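Local coordinates for protein CDP-glucose-4,6-dehydratase (Yersinia pseudotuberculosis, PDB 1RKX) that catalyses the NAD-dependent conversion of CDP-D-glucose to CDP-4-dehydro-6-deoxy-D-glucose, as an extended short-chain dehydrogenase/reductase (SDR), at residues C[91-97]-C[154-158]; C[87-91]-C[103-107]; C[133-138]-C[302-306]; C[128-132]-C[164-168]. All coordinates share one frame; numbering follows the deposited sequence.

Contact 1 of 4, residues C[91-97]-C[154-158]. With NAD (nicotinamide-adenine-dinucleotide), chain G.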
# COMPACT_ATOMS: atom_id res chain seq x y z
N PRO C 91 -23.81 -17.06 -8.88
CA PRO C 91 -22.41 -17.46 -8.69
C PRO C 91 -21.52 -17.75 -9.88
O PRO C 91 -20.35 -18.09 -9.69
CB PRO C 91 -22.55 -18.69 -7.82
CG PRO C 91 -23.68 -19.40 -8.54
CD PRO C 91 -24.68 -18.26 -8.86
N LEU C 92 -22.04 -17.64 -11.10
CA LEU C 92 -21.24 -17.97 -12.28
C LEU C 92 -20.62 -16.79 -13.03
O LEU C 92 -21.31 -15.85 -13.42
CB LEU C 92 -22.10 -18.78 -13.25
CG LEU C 92 -22.78 -20.02 -12.67
CD1 LEU C 92 -23.60 -20.70 -13.75
CD2 LEU C 92 -21.73 -20.98 -12.11
N VAL C 93 -19.31 -16.86 -13.25
CA VAL C 93 -18.60 -15.81 -13.96
C VAL C 93 -19.07 -15.77 -15.41
O VAL C 93 -19.42 -14.72 -15.94
CB VAL C 93 -17.06 -16.04 -13.94
CG1 VAL C 93 -16.36 -15.05 -14.85
CG2 VAL C 93 -16.53 -15.89 -12.52
N ARG C 94 -19.07 -16.94 -16.05
CA ARG C 94 -19.49 -17.05 -17.44
C ARG C 94 -20.83 -16.36 -17.67
O ARG C 94 -20.95 -15.48 -18.52
CB ARG C 94 -19.61 -18.52 -17.83
CG ARG C 94 -20.19 -18.77 -19.20
CD ARG C 94 -20.57 -20.22 -19.33
NE ARG C 94 -19.46 -21.07 -18.91
CZ ARG C 94 -19.58 -22.34 -18.55
NH1 ARG C 94 -20.76 -22.93 -18.56
NH2 ARG C 94 -18.50 -23.02 -18.17
N LEU C 95 -21.83 -16.76 -16.90
CA LEU C 95 -23.15 -16.18 -17.04
C LEU C 95 -23.17 -14.66 -16.82
O LEU C 95 -23.93 -13.95 -17.48
CB LEU C 95 -24.13 -16.84 -16.08
CG LEU C 95 -25.59 -16.40 -16.26
CD1 LEU C 95 -26.05 -16.77 -17.68
CD2 LEU C 95 -26.47 -17.06 -15.21
N SER C 96 -22.35 -14.17 -15.89
CA SER C 96 -22.32 -12.74 -15.59
C SER C 96 -21.95 -11.91 -16.82
O SER C 96 -22.28 -10.73 -16.90
CB SER C 96 -21.34 -12.43 -14.45
OG SER C 96 -19.99 -12.51 -14.86
N TYR C 97 -21.27 -12.53 -17.78
CA TYR C 97 -20.90 -11.82 -19.00
C TYR C 97 -22.10 -11.64 -19.92
O TYR C 97 -22.18 -10.66 -20.65
CB TYR C 97 -19.78 -12.56 -19.76
CG TYR C 97 -18.41 -12.29 -19.20
CD1 TYR C 97 -17.69 -13.27 -18.53
CD2 TYR C 97 -17.82 -11.03 -19.35
CE1 TYR C 97 -16.41 -13.02 -18.02
CE2 TYR C 97 -16.56 -10.77 -18.85
CZ TYR C 97 -15.86 -11.76 -18.19
OH TYR C 97 -14.59 -11.49 -17.74
N TYR C 154 -12.81 -8.10 -12.01
CA TYR C 154 -12.77 -7.87 -13.45
C TYR C 154 -14.13 -8.08 -14.11
O TYR C 154 -14.69 -7.16 -14.71
CB TYR C 154 -11.75 -8.81 -14.08
CG TYR C 154 -11.49 -8.59 -15.55
CD1 TYR C 154 -10.68 -7.54 -15.98
CD2 TYR C 154 -12.04 -9.45 -16.50
CE1 TYR C 154 -10.41 -7.36 -17.34
CE2 TYR C 154 -11.78 -9.27 -17.86
CZ TYR C 154 -10.96 -8.23 -18.27
OH TYR C 154 -10.69 -8.07 -19.61
N ASP C 155 -14.64 -9.30 -14.00
CA ASP C 155 -15.93 -9.66 -14.58
C ASP C 155 -17.06 -9.20 -13.66
O ASP C 155 -16.84 -8.93 -12.48
CB ASP C 155 -16.01 -11.18 -14.74
CG ASP C 155 -15.85 -11.89 -13.41
OD1 ASP C 155 -14.70 -12.01 -12.95
OD2 ASP C 155 -16.87 -12.30 -12.83
N PRO C 156 -18.29 -9.12 -14.20
CA PRO C 156 -19.46 -8.69 -13.42
C PRO C 156 -19.69 -9.48 -12.14
O PRO C 156 -20.07 -8.91 -11.11
CB PRO C 156 -20.60 -8.83 -14.42
CG PRO C 156 -19.93 -8.48 -15.73
CD PRO C 156 -18.64 -9.26 -15.63
N TYR C 157 -19.48 -10.80 -12.19
CA TYR C 157 -19.67 -11.63 -11.00
C TYR C 157 -18.68 -11.23 -9.90
O TYR C 157 -19.08 -10.88 -8.79
CB TYR C 157 -19.48 -13.11 -11.32
CG TYR C 157 -19.16 -13.94 -10.10
CD1 TYR C 157 -20.14 -14.26 -9.17
CD2 TYR C 157 -17.85 -14.35 -9.84
CE1 TYR C 157 -19.83 -14.97 -8.00
CE2 TYR C 157 -17.52 -15.05 -8.68
CZ TYR C 157 -18.52 -15.36 -7.77
OH TYR C 157 -18.19 -16.03 -6.62
N SER C 158 -17.39 -11.29 -10.23
CA SER C 158 -16.35 -10.93 -9.27
C SER C 158 -16.58 -9.52 -8.74
O SER C 158 -16.54 -9.28 -7.53
CB SER C 158 -14.96 -11.01 -9.93
OG SER C 158 -14.68 -12.32 -10.38
PA NAD G . -25.24 -22.71 -6.27
O1A NAD G . -25.60 -22.21 -7.61
O2A NAD G . -25.27 -24.19 -6.06
O5B NAD G . -26.17 -22.04 -5.14
C5B NAD G . -26.67 -20.70 -5.36
C4B NAD G . -27.94 -20.45 -4.55
O4B NAD G . -28.29 -19.10 -4.91
C3B NAD G . -29.11 -21.31 -5.00
O3B NAD G . -29.70 -21.89 -3.82
C2B NAD G . -30.00 -20.32 -5.73
O2B NAD G . -31.40 -20.70 -5.74
C1B NAD G . -29.68 -19.04 -5.00
N9A NAD G . -30.06 -17.86 -5.76
C8A NAD G . -29.48 -17.36 -6.89
N7A NAD G . -30.07 -16.26 -7.35
C5A NAD G . -31.11 -16.04 -6.46
C6A NAD G . -32.10 -15.04 -6.41
N6A NAD G . -32.25 -14.05 -7.26
N1A NAD G . -33.01 -15.10 -5.39
C2A NAD G . -32.88 -16.13 -4.49
N3A NAD G . -32.01 -17.11 -4.43
C4A NAD G . -31.12 -17.02 -5.47
O3 NAD G . -23.83 -22.14 -5.90
PN NAD G . -22.90 -22.36 -4.57
O1N NAD G . -21.69 -23.02 -5.09
O2N NAD G . -23.65 -23.19 -3.60
O5D NAD G . -22.57 -20.88 -4.13
C5D NAD G . -23.03 -20.47 -2.83
C4D NAD G . -22.55 -19.06 -2.54
O4D NAD G . -21.09 -19.17 -2.45
C3D NAD G . -22.80 -17.97 -3.58
O3D NAD G . -22.91 -16.71 -2.88
C2D NAD G . -21.52 -18.03 -4.41
O2D NAD G . -21.33 -16.80 -5.12
C1D NAD G . -20.49 -18.25 -3.34
N1N NAD G . -19.24 -18.79 -3.87
C2N NAD G . -19.10 -20.13 -4.26
C3N NAD G . -17.78 -20.67 -4.72
C7N NAD G . -17.70 -22.10 -5.06
O7N NAD G . -16.60 -22.53 -5.42
N7N NAD G . -18.76 -22.94 -4.99
C4N NAD G . -16.64 -19.70 -4.91
C5N NAD G . -16.97 -18.31 -4.48
C6N NAD G . -18.13 -17.91 -4.01
O HOH W 1 -19.57 -18.12 -7.01

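Contact 2 of 4, residues C[87-91]-C[103-107]. With NAD (nicotinamide-adenine-dinucleotide), chain G.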
# COMPACT_ATOMS: atom_id res chain seq x y z
N MET C 87 -26.22 -16.85 1.44
CA MET C 87 -25.46 -17.54 0.41
C MET C 87 -26.08 -17.46 -0.98
O MET C 87 -25.48 -17.90 -1.95
CB MET C 87 -25.25 -19.01 0.79
CG MET C 87 -24.26 -19.18 1.92
SD MET C 87 -23.55 -20.84 1.99
CE MET C 87 -24.78 -21.66 2.92
N ALA C 88 -27.28 -16.89 -1.08
CA ALA C 88 -27.94 -16.76 -2.37
C ALA C 88 -27.22 -15.73 -3.24
O ALA C 88 -26.90 -14.63 -2.78
CB ALA C 88 -29.40 -16.36 -2.18
N ALA C 89 -26.96 -16.11 -4.48
CA ALA C 89 -26.28 -15.22 -5.42
C ALA C 89 -26.20 -15.87 -6.79
O ALA C 89 -26.40 -17.07 -6.93
CB ALA C 89 -24.87 -14.91 -4.91
N GLN C 90 -25.91 -15.05 -7.80
CA GLN C 90 -25.70 -15.53 -9.18
C GLN C 90 -24.20 -15.79 -9.02
O GLN C 90 -23.39 -14.85 -9.03
CB GLN C 90 -25.97 -14.40 -10.17
CG GLN C 90 -26.01 -14.82 -11.64
CD GLN C 90 -24.75 -15.52 -12.08
OE1 GLN C 90 -24.59 -16.72 -11.87
NE2 GLN C 90 -23.83 -14.78 -12.69
N PRO C 91 -23.81 -17.06 -8.88
CA PRO C 91 -22.41 -17.46 -8.69
C PRO C 91 -21.52 -17.75 -9.88
O PRO C 91 -20.35 -18.09 -9.69
CB PRO C 91 -22.55 -18.69 -7.82
CG PRO C 91 -23.68 -19.40 -8.54
CD PRO C 91 -24.68 -18.26 -8.86
N THR C 103 -26.84 -10.14 -12.56
CA THR C 103 -25.78 -10.48 -11.61
C THR C 103 -25.69 -9.40 -10.54
O THR C 103 -25.63 -9.70 -9.34
CB THR C 103 -24.41 -10.61 -12.31
OG1 THR C 103 -24.45 -11.71 -13.23
CG2 THR C 103 -23.31 -10.87 -11.28
N TYR C 104 -25.67 -8.15 -10.98
CA TYR C 104 -25.59 -7.04 -10.05
C TYR C 104 -26.85 -6.91 -9.20
O TYR C 104 -26.76 -6.68 -7.99
CB TYR C 104 -25.33 -5.72 -10.78
CG TYR C 104 -23.86 -5.49 -11.12
CD1 TYR C 104 -23.41 -5.58 -12.44
CD2 TYR C 104 -22.94 -5.19 -10.12
CE1 TYR C 104 -22.06 -5.37 -12.76
CE2 TYR C 104 -21.58 -4.98 -10.42
CZ TYR C 104 -21.16 -5.07 -11.75
OH TYR C 104 -19.83 -4.86 -12.05
N SER C 105 -28.01 -7.06 -9.81
CA SER C 105 -29.26 -6.95 -9.05
C SER C 105 -29.30 -8.04 -7.98
O SER C 105 -29.63 -7.77 -6.82
CB SER C 105 -30.47 -7.08 -9.98
OG SER C 105 -30.47 -8.32 -10.66
N THR C 106 -28.95 -9.27 -8.36
CA THR C 106 -28.97 -10.38 -7.42
C THR C 106 -27.90 -10.29 -6.33
O THR C 106 -28.20 -10.39 -5.14
CB THR C 106 -28.80 -11.74 -8.14
OG1 THR C 106 -29.85 -11.93 -9.08
CG2 THR C 106 -28.83 -12.89 -7.13
N ASN C 107 -26.66 -10.07 -6.73
CA ASN C 107 -25.56 -10.02 -5.77
C ASN C 107 -25.43 -8.74 -4.96
O ASN C 107 -25.07 -8.80 -3.79
CB ASN C 107 -24.25 -10.36 -6.48
CG ASN C 107 -24.27 -11.74 -7.09
OD1 ASN C 107 -25.24 -12.49 -6.91
ND2 ASN C 107 -23.22 -12.09 -7.82
PA NAD G . -25.24 -22.71 -6.27
O1A NAD G . -25.60 -22.21 -7.61
O2A NAD G . -25.27 -24.19 -6.06
O5B NAD G . -26.17 -22.04 -5.14
C5B NAD G . -26.67 -20.70 -5.36
C4B NAD G . -27.94 -20.45 -4.55
O4B NAD G . -28.29 -19.10 -4.91
C3B NAD G . -29.11 -21.31 -5.00
O3B NAD G . -29.70 -21.89 -3.82
C2B NAD G . -30.00 -20.32 -5.73
O2B NAD G . -31.40 -20.70 -5.74
C1B NAD G . -29.68 -19.04 -5.00
N9A NAD G . -30.06 -17.86 -5.76
C8A NAD G . -29.48 -17.36 -6.89
N7A NAD G . -30.07 -16.26 -7.35
C5A NAD G . -31.11 -16.04 -6.46
C6A NAD G . -32.10 -15.04 -6.41
N6A NAD G . -32.25 -14.05 -7.26
N1A NAD G . -33.01 -15.10 -5.39
C2A NAD G . -32.88 -16.13 -4.49
N3A NAD G . -32.01 -17.11 -4.43
C4A NAD G . -31.12 -17.02 -5.47
O3 NAD G . -23.83 -22.14 -5.90
PN NAD G . -22.90 -22.36 -4.57
O1N NAD G . -21.69 -23.02 -5.09
O2N NAD G . -23.65 -23.19 -3.60
O5D NAD G . -22.57 -20.88 -4.13
C5D NAD G . -23.03 -20.47 -2.83
C4D NAD G . -22.55 -19.06 -2.54
O4D NAD G . -21.09 -19.17 -2.45
C3D NAD G . -22.80 -17.97 -3.58
O3D NAD G . -22.91 -16.71 -2.88
C2D NAD G . -21.52 -18.03 -4.41
O2D NAD G . -21.33 -16.80 -5.12
C1D NAD G . -20.49 -18.25 -3.34
N1N NAD G . -19.24 -18.79 -3.87
C2N NAD G . -19.10 -20.13 -4.26
C3N NAD G . -17.78 -20.67 -4.72
C7N NAD G . -17.70 -22.10 -5.06
O7N NAD G . -16.60 -22.53 -5.42
N7N NAD G . -18.76 -22.94 -4.99
C4N NAD G . -16.64 -19.70 -4.91
C5N NAD G . -16.97 -18.31 -4.48
C6N NAD G . -18.13 -17.91 -4.01
O HOH W 2 -26.67 -11.88 -3.06

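Contact 3 of 4, residues C[133-138]-C[302-306]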
# COMPACT_ATOMS: atom_id res chain seq x y z
N ASP C 133 -14.07 -15.39 -2.97
CA ASP C 133 -12.63 -15.18 -2.92
C ASP C 133 -12.30 -14.19 -4.05
O ASP C 133 -11.25 -13.55 -4.04
CB ASP C 133 -11.88 -16.51 -3.11
CG ASP C 133 -12.17 -17.17 -4.45
OD1 ASP C 133 -13.35 -17.21 -4.85
OD2 ASP C 133 -11.21 -17.66 -5.10
N LYS C 134 -13.22 -14.04 -5.00
CA LYS C 134 -13.03 -13.14 -6.13
C LYS C 134 -13.42 -11.68 -5.87
O LYS C 134 -13.45 -10.87 -6.79
CB LYS C 134 -13.82 -13.65 -7.35
CG LYS C 134 -13.49 -15.08 -7.75
CD LYS C 134 -12.00 -15.25 -8.01
CE LYS C 134 -11.66 -16.70 -8.31
NZ LYS C 134 -12.31 -17.19 -9.56
N CYS C 135 -13.72 -11.33 -4.62
CA CYS C 135 -14.10 -9.95 -4.33
C CYS C 135 -12.89 -9.00 -4.36
O CYS C 135 -13.06 -7.79 -4.45
CB CYS C 135 -14.77 -9.85 -2.95
SG CYS C 135 -13.67 -10.23 -1.60
N TYR C 136 -11.69 -9.55 -4.29
CA TYR C 136 -10.48 -8.73 -4.28
C TYR C 136 -10.05 -8.19 -5.62
O TYR C 136 -10.11 -8.89 -6.63
CB TYR C 136 -9.29 -9.50 -3.70
CG TYR C 136 -9.43 -9.90 -2.25
CD1 TYR C 136 -9.82 -11.20 -1.90
CD2 TYR C 136 -9.15 -9.00 -1.24
CE1 TYR C 136 -9.93 -11.58 -0.57
CE2 TYR C 136 -9.25 -9.36 0.10
CZ TYR C 136 -9.64 -10.65 0.43
OH TYR C 136 -9.74 -11.03 1.75
N ASP C 137 -9.62 -6.93 -5.63
CA ASP C 137 -9.11 -6.31 -6.84
C ASP C 137 -7.94 -7.21 -7.20
O ASP C 137 -7.04 -7.42 -6.38
CB ASP C 137 -8.64 -4.89 -6.54
CG ASP C 137 -7.95 -4.24 -7.71
OD1 ASP C 137 -8.36 -4.49 -8.86
OD2 ASP C 137 -7.00 -3.46 -7.48
N ASN C 138 -7.93 -7.74 -8.42
CA ASN C 138 -6.88 -8.67 -8.82
C ASN C 138 -5.55 -8.03 -9.20
O ASN C 138 -5.44 -7.34 -10.21
CB ASN C 138 -7.37 -9.55 -9.97
CG ASN C 138 -6.58 -10.84 -10.08
OD1 ASN C 138 -5.36 -10.82 -10.21
ND2 ASN C 138 -7.28 -11.96 -10.03
N TYR C 302 -2.01 -18.05 -9.64
CA TYR C 302 -3.42 -18.36 -9.44
C TYR C 302 -3.89 -17.63 -8.18
O TYR C 302 -3.12 -17.43 -7.24
CB TYR C 302 -3.62 -19.87 -9.29
CG TYR C 302 -2.75 -20.52 -8.25
CD1 TYR C 302 -3.16 -20.61 -6.92
CD2 TYR C 302 -1.49 -21.04 -8.59
CE1 TYR C 302 -2.34 -21.20 -5.95
CE2 TYR C 302 -0.67 -21.63 -7.63
CZ TYR C 302 -1.10 -21.71 -6.32
OH TYR C 302 -0.30 -22.30 -5.37
N LEU C 303 -5.15 -17.23 -8.19
CA LEU C 303 -5.78 -16.50 -7.08
C LEU C 303 -5.84 -17.36 -5.82
O LEU C 303 -6.35 -18.48 -5.85
CB LEU C 303 -7.20 -16.09 -7.49
CG LEU C 303 -8.03 -15.10 -6.66
CD1 LEU C 303 -8.21 -15.61 -5.24
CD2 LEU C 303 -7.36 -13.75 -6.67
N LYS C 304 -5.32 -16.83 -4.72
CA LYS C 304 -5.36 -17.54 -3.45
C LYS C 304 -5.53 -16.54 -2.31
O LYS C 304 -5.34 -15.34 -2.49
CB LYS C 304 -4.10 -18.39 -3.24
CG LYS C 304 -2.83 -17.61 -3.04
CD LYS C 304 -1.66 -18.56 -2.81
CE LYS C 304 -0.37 -17.79 -2.57
NZ LYS C 304 0.77 -18.69 -2.28
N LEU C 305 -5.87 -17.05 -1.13
CA LEU C 305 -6.10 -16.20 0.03
C LEU C 305 -5.18 -16.51 1.19
O LEU C 305 -4.76 -17.65 1.39
CB LEU C 305 -7.55 -16.37 0.50
CG LEU C 305 -8.68 -16.18 -0.51
CD1 LEU C 305 -10.03 -16.39 0.19
CD2 LEU C 305 -8.61 -14.79 -1.11
N ASP C 306 -4.85 -15.48 1.96
CA ASP C 306 -4.03 -15.66 3.15
C ASP C 306 -5.06 -15.80 4.26
O ASP C 306 -5.85 -14.88 4.49
CB ASP C 306 -3.17 -14.43 3.40
CG ASP C 306 -2.28 -14.58 4.62
OD1 ASP C 306 -2.79 -14.97 5.69
OD2 ASP C 306 -1.07 -14.30 4.50
O HOH W 3 -8.93 -18.73 -4.17

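Contact 4 of 4, residues C[128-132]-C[164-168]. With NAD (nicotinamide-adenine-dinucleotide), chain G.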
# COMPACT_ATOMS: atom_id res chain seq x y z
N VAL C 128 -23.77 -13.68 8.65
CA VAL C 128 -22.60 -14.12 7.92
C VAL C 128 -22.94 -14.04 6.44
O VAL C 128 -23.71 -14.84 5.91
CB VAL C 128 -22.22 -15.56 8.28
CG1 VAL C 128 -21.08 -16.04 7.37
CG2 VAL C 128 -21.77 -15.62 9.74
N ASN C 129 -22.37 -13.04 5.78
CA ASN C 129 -22.61 -12.83 4.37
C ASN C 129 -21.52 -13.45 3.51
O ASN C 129 -20.37 -13.02 3.55
CB ASN C 129 -22.73 -11.33 4.09
CG ASN C 129 -22.81 -11.02 2.61
OD1 ASN C 129 -23.24 -11.86 1.82
ND2 ASN C 129 -22.41 -9.81 2.23
N ILE C 130 -21.89 -14.46 2.74
CA ILE C 130 -20.95 -15.14 1.85
C ILE C 130 -20.77 -14.32 0.58
O ILE C 130 -21.72 -14.10 -0.19
CB ILE C 130 -21.46 -16.55 1.45
CG1 ILE C 130 -21.31 -17.52 2.63
CG2 ILE C 130 -20.68 -17.07 0.26
CD1 ILE C 130 -22.16 -17.17 3.83
N THR C 131 -19.55 -13.85 0.36
CA THR C 131 -19.27 -13.08 -0.85
C THR C 131 -18.49 -14.00 -1.79
O THR C 131 -19.09 -14.88 -2.42
CB THR C 131 -18.50 -11.78 -0.51
OG1 THR C 131 -17.28 -12.09 0.17
CG2 THR C 131 -19.36 -10.89 0.37
N SER C 132 -17.17 -13.84 -1.86
CA SER C 132 -16.38 -14.69 -2.74
C SER C 132 -14.90 -14.42 -2.60
O SER C 132 -14.51 -13.36 -2.14
CB SER C 132 -16.77 -14.46 -4.21
OG SER C 132 -15.95 -15.21 -5.09
N ALA C 164 -20.69 -6.22 -3.03
CA ALA C 164 -21.40 -6.79 -1.88
C ALA C 164 -20.60 -6.57 -0.61
O ALA C 164 -21.17 -6.34 0.47
CB ALA C 164 -21.66 -8.29 -2.09
N GLU C 165 -19.27 -6.62 -0.73
CA GLU C 165 -18.39 -6.38 0.41
C GLU C 165 -18.55 -4.92 0.85
O GLU C 165 -18.71 -4.64 2.03
CB GLU C 165 -16.93 -6.66 0.04
CG GLU C 165 -16.53 -8.14 0.05
CD GLU C 165 -16.41 -8.72 1.46
OE1 GLU C 165 -16.37 -7.95 2.44
OE2 GLU C 165 -16.35 -9.96 1.58
N LEU C 166 -18.50 -4.00 -0.11
CA LEU C 166 -18.67 -2.58 0.21
C LEU C 166 -20.02 -2.35 0.89
O LEU C 166 -20.09 -1.67 1.92
CB LEU C 166 -18.56 -1.72 -1.06
CG LEU C 166 -17.19 -1.08 -1.31
CD1 LEU C 166 -16.14 -2.15 -1.55
CD2 LEU C 166 -17.29 -0.14 -2.51
N VAL C 167 -21.09 -2.90 0.31
CA VAL C 167 -22.43 -2.74 0.87
C VAL C 167 -22.48 -3.20 2.33
O VAL C 167 -23.02 -2.50 3.19
CB VAL C 167 -23.48 -3.57 0.07
CG1 VAL C 167 -24.80 -3.67 0.85
CG2 VAL C 167 -23.72 -2.91 -1.29
N THR C 168 -21.93 -4.38 2.60
CA THR C 168 -21.94 -4.91 3.96
C THR C 168 -21.17 -4.00 4.89
O THR C 168 -21.60 -3.75 6.02
CB THR C 168 -21.34 -6.33 4.01
OG1 THR C 168 -22.02 -7.17 3.07
CG2 THR C 168 -21.52 -6.92 5.42
PA NAD G . -25.24 -22.71 -6.27
O1A NAD G . -25.60 -22.21 -7.61
O2A NAD G . -25.27 -24.19 -6.06
O5B NAD G . -26.17 -22.04 -5.14
C5B NAD G . -26.67 -20.70 -5.36
C4B NAD G . -27.94 -20.45 -4.55
O4B NAD G . -28.29 -19.10 -4.91
C3B NAD G . -29.11 -21.31 -5.00
O3B NAD G . -29.70 -21.89 -3.82
C2B NAD G . -30.00 -20.32 -5.73
O2B NAD G . -31.40 -20.70 -5.74
C1B NAD G . -29.68 -19.04 -5.00
N9A NAD G . -30.06 -17.86 -5.76
C8A NAD G . -29.48 -17.36 -6.89
N7A NAD G . -30.07 -16.26 -7.35
C5A NAD G . -31.11 -16.04 -6.46
C6A NAD G . -32.10 -15.04 -6.41
N6A NAD G . -32.25 -14.05 -7.26
N1A NAD G . -33.01 -15.10 -5.39
C2A NAD G . -32.88 -16.13 -4.49
N3A NAD G . -32.01 -17.11 -4.43
C4A NAD G . -31.12 -17.02 -5.47
O3 NAD G . -23.83 -22.14 -5.90
PN NAD G . -22.90 -22.36 -4.57
O1N NAD G . -21.69 -23.02 -5.09
O2N NAD G . -23.65 -23.19 -3.60
O5D NAD G . -22.57 -20.88 -4.13
C5D NAD G . -23.03 -20.47 -2.83
C4D NAD G . -22.55 -19.06 -2.54
O4D NAD G . -21.09 -19.17 -2.45
C3D NAD G . -22.80 -17.97 -3.58
O3D NAD G . -22.91 -16.71 -2.88
C2D NAD G . -21.52 -18.03 -4.41
O2D NAD G . -21.33 -16.80 -5.12
C1D NAD G . -20.49 -18.25 -3.34
N1N NAD G . -19.24 -18.79 -3.87
C2N NAD G . -19.10 -20.13 -4.26
C3N NAD G . -17.78 -20.67 -4.72
C7N NAD G . -17.70 -22.10 -5.06
O7N NAD G . -16.60 -22.53 -5.42
N7N NAD G . -18.76 -22.94 -4.99
C4N NAD G . -16.64 -19.70 -4.91
C5N NAD G . -16.97 -18.31 -4.48
C6N NAD G . -18.13 -17.91 -4.01

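Contact 1 of 4, residues C[91-97]-C[154-158]
Val93 and Ser96, on a short helical turn, pack against Asp155 and Tyr157 at the N-terminus of helix 156-175, the SDR helix that carries the YxxxK pair Tyr157 and Lys161. The polar contacts have two centres, Asp155 at the N-cap and Ser96. Ser158 N donates to Asp155 OD2 at 2.8 Å from above the carboxylate plane, while Ser158 OG binds OD1 on the syn side. With chi1 of 75°, Ser96 OG sits between its own N and carbonyl carbon; from there it donates to Val93 O and receives a weak, bent bond from Tyr157 N (3.2 Å). Apolar packing flanks both. Val93 CG2 presses on Tyr157 CD2 at 3.4 Å, and its CG1 lies against the Asp155 carboxylate. Tyr97 brings its hydroxyl to the ring edge of Tyr154 and takes Pro156 CD over one face of its own ring; Ser174 of the second subunit packs on both Tyr97 and Pro156. Toward the cofactor, Pro91 O lies over a face of the Tyr157 ring, and Tyr157 OH, also bonded to Ser132, comes 3.2 Å from NAD C6N. One water joins Tyr157 OH (2.5 Å), Pro91 O and the ribose hydroxyl NAD O2D.

Contact 2 of 4, residues C[87-91]-C[103-107]
Asn107 grips the backbone of Gln90 with both ends of its amide. Gln90 N donates to Asn107 OD1 at 2.8 Å, in the carbonyl plane and on a lone pair, and Asn107 ND2 returns a nearly straight bond (172°) to Gln90 O at 3.0 Å. The paired bonds fix the amide's rotation, and ND2 has a further partner in Ser160. In this tight part Ala89 CB lies 3.2 Å from Asn107 OD1. Gln90 forms the partly exposed side, yet its side chain is still held: bent at chi2 (-56°), it swings NE2 back to Thr103 OG1 in a straight bond of 3.2 Å, while OE1 takes Leu92 N. Thr103 OG1 is also bonded to Glu99 O. At the Ala88 end the segments meet through a water, which bridges Ala88 O and Thr106 O. The loop's other side is a wall of the Rossmann-type NAD site: Met87 O accepts from NAD O3D and Ala89 N donates to NAD O4B at 3.3 Å; from the helix, Thr106 CG2 approaches the adenine at N7A. The loop leaves strand 83-86 at its C-terminal end and leads to helix 93-98, with helix 100-121 on one side and Lys161 of helix 156-175 close to Ala89.

Contact 3 of 4, residues C[133-138]-C[302-306]
Asp133 meets both leucines of the opposite loop: its CB rests 3.8 Å from Leu305 CD1, and its carboxylate oxygen OD2 lies 3.6 Å from Leu303 CD1. No direct hydrogen bond joins the two segments. A water serves instead, donating to Asp133 OD2 at 2.7 Å and to Leu303 O at 3.1 Å. A chi1 of 61° turns the carboxylate to this water and keeps CB against Leu305. NAD touches the same aspartate, which places this end of the contact beside the cofactor pocket. Lys134 starts out pointing away, but its chain bends at chi2 and brings CD alongside Leu303 CG, 4.2 Å away; its backbone N is bonded to Ser132 OG. Tyr136 follows with its ring carbon CE1 only 3.5 Å from Leu305 CD2, a methyl that approaches obliquely. Beyond this apolar contact, the Tyr136 hydroxyl is bonded to Asn261 and Arg192, and its ring meets that of Tyr145 at about 15° between planes. Asn138 closes the row, its ND2 lying 3.8 Å from Leu303 CD2 and its OD1 bonded to Glu140 N. Leu303 thus touches Asp133, Lys134 and Asn138. The contact joins the loop after strand 126-130, part of the Rossmann-type NAD-binding fold, to the loop before helix 308-314, from the C-terminal part of the chain, which in extended SDR enzymes usually forms the smaller substrate-binding domain; Tyr145 ties in through backbone bonds to Lys304 and Asp306, and Lys134 reaches helix 156-175 at Tyr157 and Ser158.

Contact 4 of 4, residues C[128-132]-C[164-168]
A buried carboxylate, Glu165 OE2, accepts a hydrogen bond from Thr131 OG1 at 2.7 Å, just past the end of strand 126-130 of the Rossmann-type parallel sheet, beside helix 156-175. The hydroxyl comes to the anti side of the carboxylate, 20° out of its plane, and the two side chains meet at about a right angle. The Thr131 rotamer (chi1 58°) turns OG1 to the glutamate and also carries CG2 to 3.4 Å from Glu165 OE2. A bend at chi2 (-73°) brings the glutamate end back toward the strand. Its charge is probably balanced by Arg192, which forms a salt bridge to OE2; Thr190 holds OE1. These partners on strand 187-192 hold the carboxylate from the neighbouring strand. Elsewhere the Thr131 methyl CG2 stands 4.3 Å from Ala164 CB, and Asn129 points at Thr168 from the strand. On the cofactor side, Ile130 CG2 faces the ribose at NAD O4D, Ser132 OG comes 3.3 Å from NAD C5N, and Thr131 O takes a bond from Lys161. Within the helix, Ala164 O accepts from Thr168 N and, from the opposite face of its plane, from Thr168 OG1 at 2.9 Å.

In the fold
Contacts 2 and 4 are buried in the Rossmann-type core, whereas contacts 1 and 3 are only partly so. Contacts 1 and 4 use the start and the middle of helix 156-175, and Tyr157 of the first reaches Ser132 of the second through a probable hydrogen bond. Contacts 1 and 2 share Pro91 and touch directly, Tyr157 packing on Gln90 O; these two and contact 4 all touch NAD and the second subunit. Their chemistry differs: amide-to-backbone pairing in contact 2, helix capping with aromatic packing in contact 1, a buried carboxylate in contact 4. Contact 3 joins distant loops by leucine packing and a water.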